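Local coordinates for cobalamin biosynthesis protein CobN (Mycobacterium tuberculosis, PDB 7C6O) that is the large, catalytic subunit of cobaltochelatase, which probably inserts cobalt into the corrin ring precursor during cobalamin biosynthesis, at residues L982-D987 against M1047-R1052; G1030-G1035 against G1040-D1045. One frame throughout, in Å; residues are numbered along the deposited sequence.

Interaction 1 (L982-D987 against M1047-R1052); sequences LAHHGD and MNRQYR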
ATOM      1  N   LEU A 982     -30.257   5.183  18.668  1.00 24.78           N
ATOM      2  CA  LEU A 982     -30.253   6.194  19.721  1.00 28.50           C
ATOM      3  C   LEU A 982     -31.378   5.954  20.718  1.00 32.73           C
ATOM      4  O   LEU A 982     -31.211   6.176  21.924  1.00 33.77           O
ATOM      5  CB  LEU A 982     -30.368   7.588  19.106  1.00 30.32           C
ATOM      6  CG  LEU A 982     -30.280   8.765  20.078  1.00 36.14           C
ATOM      7  CD1 LEU A 982     -28.891   8.848  20.696  1.00 36.65           C
ATOM      8  CD2 LEU A 982     -30.646  10.066  19.380  1.00 38.39           C
ATOM      9  N   ALA A 983     -32.536   5.500  20.237  1.00 34.72           N
ATOM     10  CA  ALA A 983     -33.632   5.163  21.135  1.00 36.15           C
ATOM     11  C   ALA A 983     -33.337   3.922  21.963  1.00 37.43           C
ATOM     12  O   ALA A 983     -33.989   3.707  22.990  1.00 37.43           O
ATOM     13  CB  ALA A 983     -34.922   4.963  20.340  1.00 38.03           C
ATOM     14  N   HIS A 984     -32.370   3.106  21.546  1.00 36.02           N
ATOM     15  CA  HIS A 984     -32.077   1.871  22.262  1.00 38.30           C
ATOM     16  C   HIS A 984     -31.111   2.114  23.417  1.00 37.36           C
ATOM     17  O   HIS A 984     -31.355   1.671  24.545  1.00 36.76           O
ATOM     18  CB  HIS A 984     -31.515   0.829  21.297  1.00 42.24           C
ATOM     19  CG  HIS A 984     -31.186  -0.479  21.943  1.00 48.80           C
ATOM     20  ND1 HIS A 984     -32.144  -1.424  22.242  1.00 50.71           N
ATOM     21  CD2 HIS A 984     -30.003  -1.003  22.343  1.00 49.60           C
ATOM     22  CE1 HIS A 984     -31.565  -2.474  22.798  1.00 50.36           C
ATOM     23  NE2 HIS A 984     -30.265  -2.242  22.871  1.00 49.31           N
ATOM     24  N   HIS A 985     -30.009   2.818  23.156  1.00 33.64           N
ATOM     25  CA  HIS A 985     -28.973   3.006  24.159  1.00 32.31           C
ATOM     26  C   HIS A 985     -28.614   4.464  24.424  1.00 30.57           C
ATOM     27  O   HIS A 985     -27.798   4.727  25.314  1.00 29.89           O
ATOM     28  CB  HIS A 985     -27.704   2.236  23.764  1.00 31.27           C
ATOM     29  CG  HIS A 985     -27.242   2.506  22.366  1.00 28.63           C
ATOM     30  ND1 HIS A 985     -26.958   3.773  21.905  1.00 27.63           N
ATOM     31  CD2 HIS A 985     -27.005   1.666  21.330  1.00 27.49           C
ATOM     32  CE1 HIS A 985     -26.569   3.704  20.645  1.00 28.45           C
ATOM     33  NE2 HIS A 985     -26.588   2.437  20.272  1.00 26.68           N
ATOM     34  N   GLY A 986     -29.178   5.411  23.679  1.00 30.25           N
ATOM     35  CA  GLY A 986     -28.982   6.817  23.985  1.00 29.56           C
ATOM     36  C   GLY A 986     -27.603   7.373  23.716  1.00 28.24           C
ATOM     37  O   GLY A 986     -27.333   8.518  24.093  1.00 25.25           O
ATOM     38  N   ASP A 987     -26.720   6.612  23.068  1.00 24.82           N
ATOM     39  CA  ASP A 987     -25.349   7.042  22.806  1.00 26.52           C
ATOM     40  C   ASP A 987     -25.246   7.492  21.350  1.00 27.74           C
ATOM     41  O   ASP A 987     -25.329   6.667  20.432  1.00 24.10           O
ATOM     42  CB  ASP A 987     -24.369   5.912  23.113  1.00 28.72           C
ATOM     43  CG  ASP A 987     -22.924   6.374  23.119  1.00 31.32           C
ATOM     44  OD1 ASP A 987     -22.502   7.056  22.163  1.00 30.19           O
ATOM     45  OD2 ASP A 987     -22.207   6.052  24.089  1.00 33.11           O
ATOM     46  N   MET A1047     -21.079  -3.347  15.910  1.00 16.67           N
ATOM     47  CA  MET A1047     -20.899  -4.045  14.641  1.00 16.89           C
ATOM     48  C   MET A1047     -22.076  -4.966  14.352  1.00 18.32           C
ATOM     49  O   MET A1047     -22.573  -5.012  13.220  1.00 19.03           O
ATOM     50  CB  MET A1047     -19.592  -4.839  14.642  1.00 19.70           C
ATOM     51  CG  MET A1047     -19.098  -5.186  13.242  1.00 18.64           C
ATOM     52  SD  MET A1047     -18.053  -6.652  13.179  1.00 19.47           S
ATOM     53  CE  MET A1047     -19.271  -7.931  13.468  1.00 19.51           C
ATOM     54  N   ASN A1048     -22.543  -5.700  15.367  1.00 16.35           N
ATOM     55  CA  ASN A1048     -23.660  -6.618  15.166  1.00 18.50           C
ATOM     56  C   ASN A1048     -24.933  -5.867  14.795  1.00 19.34           C
ATOM     57  O   ASN A1048     -25.690  -6.311  13.923  1.00 18.68           O
ATOM     58  CB  ASN A1048     -23.878  -7.466  16.420  1.00 20.64           C
ATOM     59  CG  ASN A1048     -22.726  -8.422  16.689  1.00 22.66           C
ATOM     60  OD1 ASN A1048     -22.008  -8.821  15.773  1.00 23.61           O
ATOM     61  ND2 ASN A1048     -22.548  -8.794  17.949  1.00 25.04           N
ATOM     62  N   ARG A1049     -25.187  -4.728  15.445  1.00 20.39           N
ATOM     63  CA  ARG A1049     -26.381  -3.953  15.124  0.55 24.91           C
ATOM     64  C   ARG A1049     -26.375  -3.509  13.665  1.00 23.91           C
ATOM     65  O   ARG A1049     -27.402  -3.598  12.982  1.00 23.05           O
ATOM     66  CB  ARG A1049     -26.496  -2.744  16.054  0.55 26.99           C
ATOM     67  CG  ARG A1049     -26.700  -3.111  17.516  0.55 29.05           C
ATOM     68  CD  ARG A1049     -26.917  -1.882  18.385  0.55 31.39           C
ATOM     69  NE  ARG A1049     -28.253  -1.326  18.208  0.55 32.87           N
ATOM     70  CZ  ARG A1049     -29.333  -1.766  18.848  0.55 34.80           C
ATOM     71  NH1 ARG A1049     -29.232  -2.772  19.706  0.55 34.72           N
ATOM     72  NH2 ARG A1049     -30.513  -1.202  18.629  0.55 36.74           N
ATOM     73  N   GLN A1050     -25.228  -3.038  13.168  1.00 22.13           N
ATOM     74  CA  GLN A1050     -25.164  -2.556  11.793  1.00 20.80           C
ATOM     75  C   GLN A1050     -25.126  -3.705  10.789  1.00 19.21           C
ATOM     76  O   GLN A1050     -25.749  -3.615   9.725  1.00 20.26           O
ATOM     77  CB  GLN A1050     -23.953  -1.639  11.603  1.00 22.40           C
ATOM     78  CG  GLN A1050     -23.796  -0.551  12.664  1.00 27.62           C
ATOM     79  CD  GLN A1050     -25.088   0.196  12.961  1.00 31.13           C
ATOM     80  OE1 GLN A1050     -25.904   0.439  12.070  1.00 31.88           O
ATOM     81  NE2 GLN A1050     -25.277   0.564  14.225  1.00 30.19           N
ATOM     82  N   TYR A1051     -24.402  -4.785  11.097  1.00 15.51           N
ATOM     83  CA  TYR A1051     -24.347  -5.906  10.162  1.00 18.07           C
ATOM     84  C   TYR A1051     -25.707  -6.569   9.998  1.00 17.27           C
ATOM     85  O   TYR A1051     -26.027  -7.056   8.908  1.00 17.13           O
ATOM     86  CB  TYR A1051     -23.303  -6.932  10.608  1.00 15.73           C
ATOM     87  CG  TYR A1051     -21.912  -6.646  10.089  1.00 14.36           C
ATOM     88  CD1 TYR A1051     -21.312  -5.414  10.314  1.00 14.95           C
ATOM     89  CD2 TYR A1051     -21.194  -7.604   9.380  1.00 12.54           C
ATOM     90  CE1 TYR A1051     -20.042  -5.137   9.847  1.00 15.56           C
ATOM     91  CE2 TYR A1051     -19.915  -7.337   8.908  1.00 11.42           C
ATOM     92  CZ  TYR A1051     -19.347  -6.098   9.147  1.00 14.59           C
ATOM     93  OH  TYR A1051     -18.079  -5.805   8.691  1.00 16.63           O
ATOM     94  N   ARG A1052     -26.528  -6.584  11.054  1.00 18.32           N
ATOM     95  CA  ARG A1052     -27.868  -7.143  10.926  1.00 20.06           C
ATOM     96  C   ARG A1052     -28.705  -6.397   9.895  1.00 21.38           C
ATOM     97  O   ARG A1052     -29.650  -6.974   9.348  1.00 23.46           O
ATOM     98  CB  ARG A1052     -28.588  -7.142  12.281  1.00 22.92           C
ATOM     99  CG  ARG A1052     -28.168  -8.276  13.206  1.00 26.15           C
ATOM    100  CD  ARG A1052     -29.048  -8.345  14.451  1.00 27.87           C
ATOM    101  NE  ARG A1052     -28.256  -8.333  15.677  0.68 29.51           N
ATOM    102  CZ  ARG A1052     -27.896  -9.419  16.354  0.25 29.46           C
ATOM    103  NH1 ARG A1052     -28.260 -10.624  15.934  1.00 29.64           N
ATOM    104  NH2 ARG A1052     -27.172  -9.297  17.459  0.87 30.44           N
TER
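In one of its two modelled conformers, R1049 lays its guanidinium flat against one face of the H984 imidazole, their centres 4.0 Å apart and their planes 24° from parallel. The overlap is displaced from the middle of the ring: R1049 NH1 sits over the CD2-NE2 side, 3.3 Å from H984 CD2, while R1049 NH2 reaches back along the stem of the histidine, 3.5 Å from H984 CB. This is an offset stack in which the guanidinium presents a face, as does the ring. H984 stands at the C-terminal end of helix 973-985 and sends its ring out with CG anti to the backbone N (chi1 -180°). R1049 comes the longer way, from helix 1044-1051, where the backbones at H984 and R1049 are still 10.8 Å apart between CA atoms; a bend at chi3 (75°) brings the end of the chain round to the ring. D981, one helical turn before H985, forms a salt bridge with R1049 NH2 and also accepts a hydrogen bond from Q1050, tying the same two helices together. The H985 ring turns to the backbone two residues on: ND1 accepts the N-H of D987 at 3.1 Å, with the donor in the ring plane, across the turn where positive-phi G986 ends the helix. This suggests that ND1 is the unprotonated nitrogen. In this conformer the contact is thus a small surface stack between two helices, the charge of R1049 probably offset in part by D981 and its flat face resting on H984, probably most favourably with a neutral imidazole.

Interaction 2 (G1030-G1035 against G1040-D1045); sequences GGFAYG and GREAID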
ATOM      1  N   GLY A1030     -12.126  -8.080  13.322  1.00 15.04           N
ATOM      2  CA  GLY A1030     -12.602  -6.859  12.698  1.00 14.20           C
ATOM      3  C   GLY A1030     -13.694  -6.116  13.445  1.00 17.80           C
ATOM      4  O   GLY A1030     -14.286  -5.177  12.903  1.00 17.70           O
ATOM      5  N   GLY A1031     -13.964  -6.510  14.687  1.00 17.40           N
ATOM      6  CA  GLY A1031     -15.005  -5.867  15.468  1.00 16.42           C
ATOM      7  C   GLY A1031     -14.529  -4.634  16.209  1.00 17.94           C
ATOM      8  O   GLY A1031     -14.735  -4.510  17.420  1.00 19.88           O
ATOM      9  N   PHE A1032     -13.907  -3.705  15.487  1.00 15.19           N
ATOM     10  CA  PHE A1032     -13.289  -2.524  16.077  1.00 16.13           C
ATOM     11  C   PHE A1032     -13.667  -1.299  15.259  1.00 16.89           C
ATOM     12  O   PHE A1032     -13.562  -1.313  14.029  1.00 16.21           O
ATOM     13  CB  PHE A1032     -11.768  -2.704  16.150  1.00 14.57           C
ATOM     14  CG  PHE A1032     -11.361  -3.925  16.917  1.00 16.08           C
ATOM     15  CD1 PHE A1032     -11.233  -5.150  16.281  1.00 14.95           C
ATOM     16  CD2 PHE A1032     -11.156  -3.860  18.288  1.00 15.85           C
ATOM     17  CE1 PHE A1032     -10.887  -6.283  16.992  1.00 15.17           C
ATOM     18  CE2 PHE A1032     -10.809  -4.992  19.006  1.00 16.49           C
ATOM     19  CZ  PHE A1032     -10.674  -6.202  18.357  1.00 14.77           C
ATOM     20  N   ALA A1033     -14.105  -0.243  15.941  1.00 16.78           N
ATOM     21  CA  ALA A1033     -14.699   0.922  15.300  1.00 16.93           C
ATOM     22  C   ALA A1033     -13.663   2.016  15.084  1.00 16.30           C
ATOM     23  O   ALA A1033     -12.848   2.297  15.966  1.00 17.58           O
ATOM     24  CB  ALA A1033     -15.856   1.466  16.137  1.00 15.48           C
ATOM     25  N   TYR A1034     -13.711   2.646  13.911  1.00 14.41           N
ATOM     26  CA  TYR A1034     -12.787   3.711  13.555  1.00 15.53           C
ATOM     27  C   TYR A1034     -13.556   4.974  13.198  1.00 18.26           C
ATOM     28  O   TYR A1034     -14.694   4.918  12.725  1.00 18.46           O
ATOM     29  CB  TYR A1034     -11.872   3.288  12.400  1.00 16.37           C
ATOM     30  CG  TYR A1034     -10.829   2.294  12.850  1.00 17.63           C
ATOM     31  CD1 TYR A1034      -9.603   2.723  13.340  1.00 16.49           C
ATOM     32  CD2 TYR A1034     -11.084   0.927  12.827  1.00 16.70           C
ATOM     33  CE1 TYR A1034      -8.651   1.821  13.774  1.00 17.08           C
ATOM     34  CE2 TYR A1034     -10.136   0.013  13.259  1.00 15.09           C
ATOM     35  CZ  TYR A1034      -8.921   0.468  13.731  1.00 16.19           C
ATOM     36  OH  TYR A1034      -7.974  -0.431  14.165  1.00 14.50           O
ATOM     37  N   GLY A1035     -12.918   6.113  13.434  1.00 19.00           N
ATOM     38  CA  GLY A1035     -13.533   7.415  13.298  1.00 14.96           C
ATOM     39  C   GLY A1035     -13.208   8.294  14.484  1.00 18.56           C
ATOM     40  O   GLY A1035     -12.455   7.925  15.383  1.00 17.53           O
ATOM     41  N   GLY A1040     -10.371   2.676  16.888  1.00 19.17           N
ATOM     42  CA  GLY A1040     -10.134   1.251  16.986  1.00 17.25           C
ATOM     43  C   GLY A1040     -10.614   0.580  18.252  1.00 18.99           C
ATOM     44  O   GLY A1040     -10.244  -0.576  18.496  1.00 17.13           O
ATOM     45  N   ARG A1041     -11.424   1.253  19.066  1.00 17.71           N
ATOM     46  CA  ARG A1041     -11.964   0.605  20.252  1.00 20.91           C
ATOM     47  C   ARG A1041     -12.868  -0.556  19.848  1.00 19.38           C
ATOM     48  O   ARG A1041     -13.500  -0.540  18.790  1.00 17.84           O
ATOM     49  CB  ARG A1041     -12.748   1.608  21.102  1.00 25.97           C
ATOM     50  CG  ARG A1041     -14.094   2.013  20.516  1.00 26.13           C
ATOM     51  CD  ARG A1041     -14.799   3.028  21.403  1.00 31.79           C
ATOM     52  NE  ARG A1041     -16.177   3.267  20.981  1.00 34.58           N
ATOM     53  CZ  ARG A1041     -16.945   4.243  21.458  1.00 37.28           C
ATOM     54  NH1 ARG A1041     -16.469   5.080  22.371  1.00 37.20           N
ATOM     55  NH2 ARG A1041     -18.189   4.386  21.018  1.00 36.89           N
ATOM     56  N   GLU A1042     -12.909  -1.584  20.696  1.00 18.29           N
ATOM     57  CA  GLU A1042     -13.787  -2.721  20.449  0.70 20.93           C
ATOM     58  C   GLU A1042     -15.238  -2.261  20.452  1.00 21.29           C
ATOM     59  O   GLU A1042     -15.671  -1.556  21.368  1.00 19.24           O
ATOM     60  CB  GLU A1042     -13.566  -3.801  21.512  0.70 22.30           C
ATOM     61  CG  GLU A1042     -14.554  -4.970  21.469  0.70 23.91           C
ATOM     62  CD  GLU A1042     -15.775  -4.754  22.354  0.70 25.37           C
ATOM     63  OE1 GLU A1042     -16.908  -4.772  21.828  0.70 21.72           O
ATOM     64  OE2 GLU A1042     -15.601  -4.566  23.578  0.70 25.75           O
ATOM     65  N   ALA A1043     -15.985  -2.654  19.422  1.00 20.64           N
ATOM     66  CA  ALA A1043     -17.374  -2.244  19.266  1.00 21.86           C
ATOM     67  C   ALA A1043     -18.183  -3.398  18.672  1.00 20.42           C
ATOM     68  O   ALA A1043     -18.831  -3.272  17.637  1.00 20.86           O
ATOM     69  CB  ALA A1043     -17.466  -0.989  18.401  1.00 21.50           C
ATOM     70  N   ILE A1044     -18.147  -4.545  19.355  1.00 17.93           N
ATOM     71  CA  ILE A1044     -18.792  -5.752  18.840  1.00 18.18           C
ATOM     72  C   ILE A1044     -20.301  -5.563  18.762  1.00 21.06           C
ATOM     73  O   ILE A1044     -20.941  -5.923  17.766  1.00 18.75           O
ATOM     74  CB  ILE A1044     -18.423  -6.967  19.708  1.00 21.55           C
ATOM     75  CG1 ILE A1044     -16.942  -7.308  19.545  1.00 24.48           C
ATOM     76  CG2 ILE A1044     -19.295  -8.167  19.356  1.00 22.42           C
ATOM     77  CD1 ILE A1044     -16.491  -8.465  20.406  1.00 27.58           C
ATOM     78  N   ASP A1045     -20.896  -5.002  19.817  1.00 23.29           N
ATOM     79  CA  ASP A1045     -22.341  -4.806  19.822  0.53 24.25           C
ATOM     80  C   ASP A1045     -22.768  -3.832  18.731  1.00 21.24           C
ATOM     81  O   ASP A1045     -23.803  -4.029  18.084  1.00 19.52           O
ATOM     82  CB  ASP A1045     -22.797  -4.322  21.198  0.53 26.54           C
ATOM     83  CG  ASP A1045     -22.771  -5.425  22.240  0.53 30.37           C
ATOM     84  OD1 ASP A1045     -23.052  -6.590  21.883  0.53 33.63           O
ATOM     85  OD2 ASP A1045     -22.471  -5.130  23.415  0.53 32.76           O
TER
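Three backbone hydrogen bonds join G1030-G1035 to G1040-D1045 in a short, irregular beta hairpin. The straightest runs from A1043 N to G1031 O (3.0 Å, 177° at the hydrogen). A1033 uses both its polar backbone atoms: its N-H goes to R1041 O at 2.9 Å, and its carbonyl takes G1040 N at 2.7 Å through a more bent bond. G1040 and R1041 both face A1033, a G1 bulge with the glycine at positive phi. R1041 O has a second, weaker visitor in F1032 CA, a CA-H...O contact. At the end of the strand, E1042 carries its carboxylate forward, CG anti to the backbone N and the chain bent at chi2; in the conformer described, OE1 accepts I1044 N at 2.8 Å with its anti lone pair, satisfying an N-H in the first turn of helix 1044-1051. Side chains pack around this frame: G1040 CA lies over one face of the Y1034 ring, 3.7 Å from its centroid, a CH-pi contact, while Y1034 OH bonds to S998 O and R945. The F1032 ring crosses the E1042 side chain at about a right angle, CE2 nearest CB at 3.9 Å, and A1033 CB meets A1043 CB at 3.7 Å. Backbone bonds therefore set the pairing at the edge of the eight-stranded sheet, and in one conformer a carboxylate links the end of the strand to the start of the helix.

How the interactions relate
The centres of the two interactions lie about 13 Å apart, and helix 1044-1051 belongs to both: interaction 2 includes its first residues, interaction 1 its later part. They also touch directly, M1047 SD packing 3.9 Å from G1031 CA. Along the chain the hairpin of interaction 2 is nested within the loop that interaction 1 closes, after helix 973-985 and strand 995-997. Strand 1032-1034 pairs with 995-997, so the hairpin extends one edge of the mixed sheet, and the helix then leads to strand 1056-1061 farther across it. Together the contacts join this helix to the sheet edge at one end and, through a small surface contact, to helix 973-985 farther along.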